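Side-chain contacts in adenosine deaminase (Burkholderia ambifaria, PDB 4GXW), which probably deaminates adenine or a related purine as a zinc-dependent member of the adenosine and AMP deaminase family: residues F116-G121 against G186-E191; I128-A133 against V171-A176; A176-E181 against A209-T214. All coordinates share one frame; numbering follows the deposited sequence.

Contact 1. Residues F116-G121 against G186-E191; sequences FWNPTG and GIDYRE
The amide of Asn-118 and the carboxylate of Asp-188 meet with their planes 77° apart. Asn-118 ND2 comes to Asp-188 OD1 from the syn side and donates to it over 2.8 Å. The bond is nearly straight, 168° at the hydrogen. Asp-188 OD1 lies close to the amide plane of Asn-118, while Asn-118 ND2 sits slightly out of the carboxylate plane. One water closes the pair into a ring. It donates to Asn-118 OD1 at 2.8 Å and to Asp-188 OD2 at 2.7 Å. Asn-118 ND2 also donates to Ser-157 O on the intervening strand 151-159, so two acceptors hold the amide in its rotation. The Tyr-189 ring approaches obliquely, its CE2 lying 3.4 Å from Asn-118 OD1. Phe-116 comes near with CB, 4.1 Å from Asp-188 OD2, and its ring packs among His-35, His-37 and His-216. Asp-188 CG stands between the backbone N and the carbonyl carbon (chi1 54°), which turns the carboxylate toward strand 110-117. The Asp-188 side chain also touches His-37 and His-216, both zinc ligands. Strands 110-117 and 184-188 end here, on the zinc side of the barrel. The arrangement is a second shell at the C-terminal mouth of the amidohydrolase TIM barrel.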
# COMPACT_ATOMS: atom_id res chain seq x y z
N PHE A 116 -4.86 -1.59 -4.54
CA PHE A 116 -5.89 -2.55 -4.17
C PHE A 116 -7.30 -1.97 -4.31
O PHE A 116 -7.56 -0.82 -3.94
CB PHE A 116 -5.72 -2.96 -2.70
CG PHE A 116 -4.40 -3.63 -2.38
CD1 PHE A 116 -3.90 -4.67 -3.15
CD2 PHE A 116 -3.64 -3.19 -1.30
CE1 PHE A 116 -2.68 -5.27 -2.83
CE2 PHE A 116 -2.43 -3.80 -0.98
CZ PHE A 116 -1.95 -4.84 -1.76
N TRP A 117 -8.23 -2.80 -4.80
CA TRP A 117 -9.64 -2.44 -4.89
C TRP A 117 -10.44 -3.68 -4.55
O TRP A 117 -10.12 -4.76 -5.06
CB TRP A 117 -9.98 -1.97 -6.30
CG TRP A 117 -11.45 -2.06 -6.67
CD1 TRP A 117 -12.50 -1.43 -6.05
CD2 TRP A 117 -12.02 -2.81 -7.75
NE1 TRP A 117 -13.69 -1.75 -6.69
CE2 TRP A 117 -13.41 -2.58 -7.74
CE3 TRP A 117 -11.48 -3.63 -8.75
CZ2 TRP A 117 -14.27 -3.18 -8.66
CZ3 TRP A 117 -12.33 -4.21 -9.67
CH2 TRP A 117 -13.71 -3.97 -9.62
N ASN A 118 -11.44 -3.56 -3.68
CA ASN A 118 -12.30 -4.69 -3.34
C ASN A 118 -13.56 -4.75 -4.20
O ASN A 118 -14.51 -4.00 -4.00
CB ASN A 118 -12.72 -4.65 -1.87
CG ASN A 118 -11.56 -4.59 -0.91
OD1 ASN A 118 -11.19 -3.50 -0.45
ND2 ASN A 118 -10.98 -5.75 -0.59
N PRO A 119 -13.58 -5.67 -5.17
CA PRO A 119 -14.78 -5.76 -6.03
C PRO A 119 -16.03 -6.24 -5.32
O PRO A 119 -17.13 -5.93 -5.79
CB PRO A 119 -14.38 -6.78 -7.10
CG PRO A 119 -12.91 -6.98 -6.97
CD PRO A 119 -12.53 -6.62 -5.57
N THR A 120 -15.89 -7.01 -4.24
CA THR A 120 -17.07 -7.51 -3.54
C THR A 120 -17.96 -6.37 -3.06
O THR A 120 -19.17 -6.36 -3.33
CB THR A 120 -16.69 -8.43 -2.36
OG1 THR A 120 -15.89 -9.51 -2.84
CG2 THR A 120 -17.94 -8.98 -1.69
N GLY A 121 -17.37 -5.39 -2.39
CA GLY A 121 -18.12 -4.22 -1.95
C GLY A 121 -18.75 -3.47 -3.11
O GLY A 121 -19.91 -3.06 -3.04
N GLY A 186 -5.12 -9.79 -4.17
CA GLY A 186 -4.68 -9.66 -2.80
C GLY A 186 -5.79 -10.08 -1.84
O GLY A 186 -6.85 -10.55 -2.27
N ILE A 187 -5.55 -9.92 -0.54
CA ILE A 187 -6.58 -10.17 0.48
C ILE A 187 -6.38 -9.17 1.62
O ILE A 187 -5.25 -8.97 2.07
CB ILE A 187 -6.58 -11.63 0.99
CG1 ILE A 187 -7.76 -11.87 1.93
CG2 ILE A 187 -5.27 -12.00 1.70
CD1 ILE A 187 -8.03 -13.35 2.19
N ASP A 188 -7.46 -8.54 2.05
CA ASP A 188 -7.38 -7.54 3.11
C ASP A 188 -8.67 -7.48 3.93
O ASP A 188 -9.47 -8.42 3.90
CB ASP A 188 -6.95 -6.17 2.55
CG ASP A 188 -7.84 -5.69 1.41
OD1 ASP A 188 -9.07 -5.76 1.52
OD2 ASP A 188 -7.29 -5.23 0.38
N TYR A 189 -8.87 -6.36 4.63
CA TYR A 189 -9.85 -6.20 5.71
C TYR A 189 -9.41 -6.93 6.99
O TYR A 189 -8.24 -7.32 7.09
CB TYR A 189 -11.29 -6.48 5.25
CG TYR A 189 -11.94 -5.31 4.52
CD1 TYR A 189 -12.38 -4.20 5.22
CD2 TYR A 189 -12.12 -5.32 3.14
CE1 TYR A 189 -12.97 -3.13 4.58
CE2 TYR A 189 -12.74 -4.24 2.49
CZ TYR A 189 -13.15 -3.15 3.23
OH TYR A 189 -13.77 -2.07 2.63
N ARG A 190 -10.29 -7.09 7.98
CA ARG A 190 -9.82 -7.50 9.31
C ARG A 190 -9.31 -8.94 9.32
O ARG A 190 -10.04 -9.86 8.98
CB ARG A 190 -10.91 -7.30 10.36
CG ARG A 190 -10.43 -7.44 11.81
CD ARG A 190 -11.55 -7.14 12.80
NE ARG A 190 -11.14 -7.34 14.19
CZ ARG A 190 -11.48 -8.40 14.93
NH1 ARG A 190 -11.06 -8.50 16.18
NH2 ARG A 190 -12.24 -9.35 14.41
N GLU A 191 -8.05 -9.12 9.71
CA GLU A 191 -7.40 -10.43 9.64
C GLU A 191 -7.86 -11.37 10.77
O GLU A 191 -7.91 -12.59 10.58
CB GLU A 191 -5.87 -10.25 9.66
CG GLU A 191 -5.07 -11.50 9.31
CD GLU A 191 -3.57 -11.25 9.23
OE1 GLU A 191 -3.14 -10.07 9.26
OE2 GLU A 191 -2.82 -12.25 9.16
O HOH W 1 -8.46 -3.19 -0.90

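Contact 2. Residues I128-A133 against V171-A176; sequences IPYADA and VDWMKA
This is an aromatic helix-to-helix contact on the outer layer of the TIM barrel. It joins the first turn of helix 130-148 to the last turns of helix 164-176, away from the zinc site. Tyr-130 and Trp-173 carry most of it. Their planes are only 12° apart, yet the rings are slid so far that they barely overlap, with the Tyr-130 centroid 4.8 Å from that of the Trp-173 five-membered ring. Two CH-pi contacts take the place of a full stack. Trp-173 CB sits 3.5 Å from the Tyr-130 ring centroid, over the middle of one face. In return Tyr-130 CB lies over the Trp-173 ring, 3.7 Å from the centroid of its five-membered part. Each side chain thus offers its CB to the other's ring. With chi1 at -176°, Tyr-130 CG lies anti to the backbone N, and the ring reaches across to helix 164-176. Trp-117 and Pro-119 also pack on Tyr-130, joining it to the end of strand 110-117 and the start of helix 119-126. The phenol oxygen is hydrogen-bonded to Gln-134 OE1, one turn along the same helix. At that end of the ring, Tyr-130 OH also rests 3.5 Å from Met-174 CG.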
# COMPACT_ATOMS: atom_id res chain seq x y z
N ILE A 128 -22.68 -1.94 -8.51
CA ILE A 128 -22.08 -1.62 -9.80
C ILE A 128 -21.48 -2.90 -10.38
O ILE A 128 -20.62 -3.51 -9.75
CB ILE A 128 -20.98 -0.56 -9.65
CG1 ILE A 128 -21.55 0.73 -9.06
CG2 ILE A 128 -20.32 -0.29 -11.00
CD1 ILE A 128 -20.50 1.76 -8.70
N PRO A 129 -21.94 -3.32 -11.56
CA PRO A 129 -21.44 -4.57 -12.14
C PRO A 129 -19.92 -4.56 -12.31
O PRO A 129 -19.33 -3.52 -12.63
CB PRO A 129 -22.12 -4.61 -13.51
CG PRO A 129 -23.40 -3.85 -13.31
CD PRO A 129 -23.04 -2.74 -12.36
N TYR A 130 -19.30 -5.72 -12.06
CA TYR A 130 -17.85 -5.86 -12.13
C TYR A 130 -17.28 -5.28 -13.42
O TYR A 130 -16.32 -4.51 -13.40
CB TYR A 130 -17.39 -7.33 -12.00
CG TYR A 130 -15.89 -7.40 -11.96
CD1 TYR A 130 -15.14 -7.48 -13.13
CD2 TYR A 130 -15.20 -7.31 -10.76
CE1 TYR A 130 -13.77 -7.49 -13.11
CE2 TYR A 130 -13.82 -7.32 -10.72
CZ TYR A 130 -13.10 -7.40 -11.90
OH TYR A 130 -11.72 -7.40 -11.84
N ALA A 131 -17.85 -5.68 -14.55
CA ALA A 131 -17.30 -5.30 -15.86
C ALA A 131 -17.23 -3.79 -16.02
O ALA A 131 -16.24 -3.26 -16.53
CB ALA A 131 -18.12 -5.93 -16.98
N ASP A 132 -18.27 -3.10 -15.57
CA ASP A 132 -18.31 -1.64 -15.66
C ASP A 132 -17.35 -0.99 -14.68
O ASP A 132 -16.70 0.00 -15.00
CB ASP A 132 -19.73 -1.13 -15.43
CG ASP A 132 -20.71 -1.67 -16.45
OD1 ASP A 132 -20.31 -1.79 -17.63
OD2 ASP A 132 -21.85 -1.97 -16.07
N ALA A 133 -17.25 -1.56 -13.48
CA ALA A 133 -16.36 -1.02 -12.47
C ALA A 133 -14.90 -1.14 -12.91
O ALA A 133 -14.13 -0.18 -12.84
CB ALA A 133 -16.57 -1.72 -11.14
N VAL A 171 -12.09 -13.97 -8.84
CA VAL A 171 -11.25 -14.57 -9.86
C VAL A 171 -12.06 -14.87 -11.12
O VAL A 171 -11.59 -14.64 -12.24
CB VAL A 171 -10.49 -15.82 -9.36
CG1 VAL A 171 -9.57 -16.34 -10.44
CG2 VAL A 171 -9.68 -15.47 -8.11
N ASP A 172 -13.30 -15.34 -10.94
CA ASP A 172 -14.22 -15.55 -12.07
C ASP A 172 -14.42 -14.24 -12.85
O ASP A 172 -14.34 -14.21 -14.08
CB ASP A 172 -15.58 -16.08 -11.58
CG ASP A 172 -15.52 -17.52 -11.07
OD1 ASP A 172 -14.59 -18.26 -11.44
OD2 ASP A 172 -16.44 -17.91 -10.31
N TRP A 173 -14.68 -13.16 -12.13
CA TRP A 173 -14.84 -11.85 -12.77
C TRP A 173 -13.60 -11.45 -13.55
O TRP A 173 -13.70 -10.94 -14.67
CB TRP A 173 -15.17 -10.78 -11.73
CG TRP A 173 -16.58 -10.80 -11.25
CD1 TRP A 173 -17.69 -11.10 -11.99
CD2 TRP A 173 -17.04 -10.49 -9.93
NE1 TRP A 173 -18.82 -11.00 -11.20
CE2 TRP A 173 -18.44 -10.63 -9.93
CE3 TRP A 173 -16.40 -10.10 -8.75
CZ2 TRP A 173 -19.21 -10.40 -8.79
CZ3 TRP A 173 -17.17 -9.87 -7.62
CH2 TRP A 173 -18.56 -10.03 -7.65
N MET A 174 -12.44 -11.66 -12.95
CA MET A 174 -11.17 -11.27 -13.57
C MET A 174 -10.92 -12.04 -14.86
O MET A 174 -10.51 -11.45 -15.86
CB MET A 174 -10.00 -11.46 -12.60
CG MET A 174 -10.02 -10.47 -11.43
SD MET A 174 -8.86 -10.90 -10.13
CE MET A 174 -7.29 -10.73 -10.98
N LYS A 175 -11.20 -13.34 -14.84
CA LYS A 175 -11.05 -14.18 -16.02
C LYS A 175 -11.96 -13.74 -17.17
O LYS A 175 -11.60 -13.88 -18.34
CB LYS A 175 -11.33 -15.64 -15.68
CG LYS A 175 -10.21 -16.31 -14.91
CD LYS A 175 -10.48 -17.79 -14.64
CE LYS A 175 -11.42 -17.98 -13.46
NZ LYS A 175 -11.42 -19.39 -12.96
N ALA A 176 -13.14 -13.23 -16.83
CA ALA A 176 -14.14 -12.81 -17.81
C ALA A 176 -13.87 -11.41 -18.35
O ALA A 176 -14.52 -10.97 -19.30
CB ALA A 176 -15.54 -12.88 -17.19

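Contact 3. Residues A176-E181 against A209-T214; sequences ANRADE and AGFRTT
Arg-178 has the largest share of the buried surface, and its guanidinium meets the backbone carbonyl of Ala-209. Arg-178 NH2 donates to Ala-209 O over 2.9 Å, at 160° on the hydrogen. The donor lies in the carbonyl plane, on a lone pair, and the oxygen lies close to the guanidinium plane. Arg-178 NH1 adds a weak second bond to the same Ala-209 O, 3.3 Å long and bent to 137°. Both terminal nitrogens thus reach the one oxygen, NH2 with the main bond and NH1 with the weak one. The arginine chain is extended from CG to NE, which lets a side chain rooted in the loop after helix 164-176 span the gap. Ala-209 follows helix 200-208, and Gly-210, with its positive phi, closes that helix in a Schellman motif. The contact thus links two successive crossings of the beta/alpha barrel: the loop entering strand 184-188 and the turn entering strand 212-217. Ala-209 O lies at the C-terminal end of helix 200-208, whose dipole may strengthen its bond to the arginine. Ala-209 CB points toward the loop and lies 3.8 Å from Arg-178 NH2. Phe-211 buries about as much surface as Ala-209. Its plane is 9° from that of the guanidinium, but the approach is oblique. The nearest atoms are Phe-211 CZ and Arg-178 NH1, 3.7 Å apart.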
# COMPACT_ATOMS: atom_id res chain seq x y z
N ALA A 176 -13.14 -13.23 -16.83
CA ALA A 176 -14.14 -12.81 -17.81
C ALA A 176 -13.87 -11.41 -18.35
O ALA A 176 -14.52 -10.97 -19.30
CB ALA A 176 -15.54 -12.88 -17.19
N ASN A 177 -12.92 -10.71 -17.72
CA ASN A 177 -12.62 -9.33 -18.08
C ASN A 177 -11.13 -9.06 -18.11
O ASN A 177 -10.65 -8.14 -17.46
CB ASN A 177 -13.25 -8.37 -17.06
CG ASN A 177 -14.76 -8.40 -17.09
OD1 ASN A 177 -15.39 -7.68 -17.88
ND2 ASN A 177 -15.36 -9.22 -16.24
N ARG A 178 -10.38 -9.86 -18.87
CA ARG A 178 -8.93 -9.73 -18.84
C ARG A 178 -8.48 -8.39 -19.40
O ARG A 178 -9.02 -7.89 -20.39
CB ARG A 178 -8.26 -10.89 -19.58
CG ARG A 178 -8.33 -12.21 -18.83
CD ARG A 178 -7.54 -13.29 -19.56
NE ARG A 178 -7.58 -14.59 -18.89
CZ ARG A 178 -6.72 -14.98 -17.95
NH1 ARG A 178 -5.74 -14.17 -17.57
NH2 ARG A 178 -6.84 -16.18 -17.40
N ALA A 179 -7.48 -7.81 -18.75
CA ALA A 179 -6.89 -6.55 -19.19
C ALA A 179 -5.46 -6.53 -18.72
O ALA A 179 -5.16 -7.01 -17.62
CB ALA A 179 -7.66 -5.37 -18.62
N ASP A 180 -4.57 -5.96 -19.52
CA ASP A 180 -3.15 -5.90 -19.17
C ASP A 180 -2.92 -5.18 -17.84
O ASP A 180 -1.97 -5.48 -17.12
CB ASP A 180 -2.34 -5.23 -20.27
CG ASP A 180 -2.22 -6.10 -21.52
OD1 ASP A 180 -2.62 -7.28 -21.47
OD2 ASP A 180 -1.71 -5.59 -22.54
N GLU A 181 -3.80 -4.24 -17.52
CA GLU A 181 -3.69 -3.47 -16.28
C GLU A 181 -3.96 -4.28 -15.01
O GLU A 181 -3.55 -3.88 -13.92
CB GLU A 181 -4.66 -2.29 -16.31
CG GLU A 181 -4.21 -1.12 -17.17
CD GLU A 181 -4.48 -1.31 -18.65
OE1 GLU A 181 -5.13 -2.31 -19.05
OE2 GLU A 181 -4.03 -0.45 -19.43
N ALA A 209 -5.10 -19.31 -13.32
CA ALA A 209 -5.51 -18.38 -14.37
C ALA A 209 -4.35 -17.48 -14.81
O ALA A 209 -4.54 -16.60 -15.65
CB ALA A 209 -6.68 -17.53 -13.89
N GLY A 210 -3.17 -17.69 -14.24
CA GLY A 210 -1.99 -16.94 -14.63
C GLY A 210 -1.77 -15.64 -13.87
O GLY A 210 -0.89 -14.86 -14.23
N PHE A 211 -2.55 -15.41 -12.83
CA PHE A 211 -2.41 -14.18 -12.05
C PHE A 211 -1.35 -14.31 -10.97
O PHE A 211 -1.13 -15.39 -10.42
CB PHE A 211 -3.75 -13.79 -11.43
CG PHE A 211 -4.77 -13.36 -12.44
CD1 PHE A 211 -4.59 -12.18 -13.17
CD2 PHE A 211 -5.90 -14.13 -12.68
CE1 PHE A 211 -5.53 -11.79 -14.12
CE2 PHE A 211 -6.84 -13.74 -13.63
CZ PHE A 211 -6.65 -12.58 -14.35
N ARG A 212 -0.70 -13.19 -10.66
CA ARG A 212 0.15 -13.12 -9.47
C ARG A 212 -0.74 -12.94 -8.24
O ARG A 212 -1.93 -12.61 -8.36
CB ARG A 212 1.14 -11.97 -9.57
CG ARG A 212 2.25 -12.22 -10.59
CD ARG A 212 3.07 -10.98 -10.68
NE ARG A 212 4.38 -11.10 -11.33
CZ ARG A 212 4.67 -10.53 -12.49
NH1 ARG A 212 3.75 -9.86 -13.16
NH2 ARG A 212 5.89 -10.66 -13.00
N THR A 213 -0.18 -13.21 -7.06
CA THR A 213 -0.94 -13.06 -5.84
C THR A 213 -0.10 -12.44 -4.73
O THR A 213 1.12 -12.61 -4.66
CB THR A 213 -1.56 -14.40 -5.33
OG1 THR A 213 -0.55 -15.24 -4.77
CG2 THR A 213 -2.31 -15.17 -6.42
N THR A 214 -0.79 -11.73 -3.85
CA THR A 214 -0.20 -11.18 -2.64
C THR A 214 -1.22 -11.35 -1.51
O THR A 214 -2.36 -11.76 -1.77
CB THR A 214 0.21 -9.69 -2.82
OG1 THR A 214 0.92 -9.24 -1.66
CG2 THR A 214 -1.00 -8.80 -3.08

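In the fold
From the N terminus, strand 110-117 opens the loop that contact 1 closes at strand 184-188. Contact 2 is nested inside this loop. It closes a smaller one, from the start of helix 130-148 to the end of helix 164-176. Contact 3 follows in series, sharing Ala-176 with contact 2, and closes the loop running through helix 200-208. Contacts 1 and 3 cross, because their segments alternate along the chain. Strands 184-188 and 212-217 are sheet neighbours, and Thr-214 CG2 packs on both Phe-116 and Gly-186. Trp-117 packs on Ala-133 between contacts 1 and 2, and Met-174 joins contact 2 to Phe-211. Contact 1 lies at the zinc end, contact 2 joins two outer helices and contact 3 ties the loops that lead into strands 184-188 and 212-217.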